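Local coordinates for dihydrofolate reductase, putative (Aspergillus flavus, PDB 6DRS), which probably catalyses the NADPH-dependent reduction of dihydrofolate to tetrahydrofolate, as in other dihydrofolate reductases, and is held here with its nicotinamide cofactor and an antifolate inhibitor, at residues V174-M178 with E221-E225. Numbering follows the deposited sequence.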
loop_
_atom_site.group_PDB
_atom_site.type_symbol
_atom_site.label_atom_id
_atom_site.label_comp_id
_atom_site.label_asym_id
_atom_site.label_seq_id
_atom_site.Cartn_x
_atom_site.Cartn_y
_atom_site.Cartn_z
ATOM N N VAL A 174 10.946 -3.034 10.045
ATOM C CA VAL A 174 9.750 -3.200 9.227
ATOM C C VAL A 174 8.526 -2.928 10.099
ATOM O O VAL A 174 8.443 -3.352 11.253
ATOM C CB VAL A 174 9.661 -4.554 8.499
ATOM C CG1 VAL A 174 10.946 -4.893 7.763
ATOM C CG2 VAL A 174 9.249 -5.668 9.435
ATOM N N ARG A 175 7.617 -2.157 9.540
ATOM C CA ARG A 175 6.457 -1.754 10.267
ATOM C C ARG A 175 5.259 -2.107 9.395
ATOM O O ARG A 175 5.358 -2.057 8.156
ATOM C CB ARG A 175 6.497 -0.246 10.521
ATOM C CG ARG A 175 7.861 0.211 11.005
ATOM C CD ARG A 175 8.211 1.666 10.904
ATOM N NE ARG A 175 7.719 2.467 9.795
ATOM C CZ ARG A 175 7.846 3.788 9.808
ATOM N NH1 ARG A 175 7.439 4.520 8.792
ATOM N NH2 ARG A 175 8.401 4.375 10.853
ATOM N N ILE A 176 4.144 -2.429 10.046
ATOM C CA ILE A 176 2.941 -2.705 9.311
ATOM C C ILE A 176 1.891 -1.654 9.669
ATOM O O ILE A 176 1.529 -1.514 10.828
ATOM C CB ILE A 176 2.461 -4.151 9.559
ATOM C CG1 ILE A 176 3.452 -5.171 8.997
ATOM C CG2 ILE A 176 1.085 -4.337 8.947
ATOM C CD1 ILE A 176 3.254 -6.573 9.521
ATOM N N VAL A 177 1.402 -0.927 8.662
ATOM C CA VAL A 177 0.226 -0.089 8.845
ATOM C C VAL A 177 -0.997 -0.857 8.314
ATOM O O VAL A 177 -1.104 -1.146 7.084
ATOM C CB VAL A 177 0.408 1.259 8.126
ATOM C CG1 VAL A 177 -0.870 2.073 8.128
ATOM C CG2 VAL A 177 1.576 2.012 8.749
ATOM N N MET A 178 -1.912 -1.225 9.204
ATOM C CA MET A 178 -2.940 -2.178 8.802
ATOM C C MET A 178 -4.332 -1.566 8.982
ATOM O O MET A 178 -4.628 -1.002 10.046
ATOM C CB MET A 178 -2.842 -3.481 9.603
ATOM C CG MET A 178 -3.953 -4.471 9.226
ATOM S SD MET A 178 -3.838 -6.080 10.039
ATOM C CE MET A 178 -2.326 -6.764 9.358
ATOM N N GLU A 221 2.449 9.305 13.741
ATOM C CA GLU A 221 3.782 9.800 13.347
ATOM C C GLU A 221 4.234 9.102 12.052
ATOM O O GLU A 221 4.725 9.780 11.145
ATOM C CB GLU A 221 4.815 9.539 14.443
ATOM C CG GLU A 221 4.519 10.265 15.743
ATOM C CD GLU A 221 5.352 9.817 16.931
ATOM O OE1 GLU A 221 6.132 8.854 16.800
ATOM O OE2 GLU A 221 5.200 10.420 18.001
ATOM N N TRP A 222 4.083 7.772 11.962
ATOM C CA TRP A 222 4.471 7.030 10.739
ATOM C C TRP A 222 3.781 7.619 9.522
ATOM O O TRP A 222 4.376 7.747 8.482
ATOM C CB TRP A 222 4.094 5.565 10.807
ATOM C CG TRP A 222 4.740 4.810 11.914
ATOM C CD1 TRP A 222 5.726 5.257 12.748
ATOM C CD2 TRP A 222 4.452 3.454 12.298
ATOM N NE1 TRP A 222 6.051 4.277 13.645
ATOM C CE2 TRP A 222 5.299 3.153 13.390
ATOM C CE3 TRP A 222 3.585 2.460 11.817
ATOM C CZ2 TRP A 222 5.302 1.901 14.010
ATOM C CZ3 TRP A 222 3.582 1.230 12.446
ATOM C CH2 TRP A 222 4.418 0.962 13.533
ATOM N N VAL A 223 2.511 7.942 9.625
ATOM C CA VAL A 223 1.796 8.069 8.366
ATOM C C VAL A 223 1.515 9.547 8.093
ATOM O O VAL A 223 1.012 9.858 7.022
ATOM C CB VAL A 223 0.516 7.203 8.325
ATOM C CG1 VAL A 223 0.817 5.740 8.576
ATOM C CG2 VAL A 223 -0.586 7.709 9.256
ATOM N N GLY A 224 1.756 10.432 9.082
ATOM C CA GLY A 224 1.667 11.888 8.860
ATOM C C GLY A 224 0.246 12.430 8.831
ATOM O O GLY A 224 0.005 13.506 8.284
ATOM N N GLU A 225 -0.724 11.681 9.353
ATOM C CA GLU A 225 -2.064 12.214 9.625
ATOM C C GLU A 225 -2.588 11.542 10.905
ATOM O O GLU A 225 -2.080 10.497 11.298
ATOM C CB GLU A 225 -3.016 12.025 8.445
ATOM C CG GLU A 225 -3.162 10.561 8.075
ATOM C CD GLU A 225 -4.152 10.359 6.951
ATOM O OE1 GLU A 225 -3.840 10.751 5.783
ATOM O OE2 GLU A 225 -5.256 9.887 7.262
#
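Arg175 lies along one face of the Trp222 indole and covers both rings of it. Two measurements establish this. The guanidinium carbon CZ of Arg175 sits 4.0 Å from the centroid of the five-membered ring of Trp222 and only 15° off its normal, a cation-pi contact, with the guanidinium laid on the indole face and its plane tilted 22° from that of the ring. At the root of the same side chain, Arg175 CB stands over the six-membered ring, 4.0 Å from its centroid, in a CH-pi contact. Bent at chi3, the chain passes with CD over the middle of the indole and lays the guanidinium on the five-membered ring, bringing NH2 of Arg175 to 3.4 Å from Trp222 CD1. NH1 of Arg175 donates a hydrogen bond to Thr8 OG1 of strand 7-17, which further limits the rotation of the guanidinium.

Trp222 is also met at its rim. CG2 of Val177 (3.7 Å from Trp222 CE3) and the carbonyl O of Ile176 (3.8 Å from Trp222 CZ3) both meet the edge of the indole close to its plane; the six-membered end of the indole therefore points at the strand backbone. The same methyl, Val177 CG2, reaches Val223 CG1 at 3.8 Å, so one branch fills the corner between the indole and the next helix residue. With its CG1 anti to the backbone N (chi1 172°), Val177 presents CG2 to both.

The contact is packing of the last turn of helix 216-223 against strand 174-183, which pairs with strand 7-17 on one side and strand 237-246 on the other within the central sheet of the dihydrofolate reductase fold. Helix 38-49 meets it too, through Phe43 on Val177 and Val47 on Val223, while Glu245 of strand 237-246 touches Trp222.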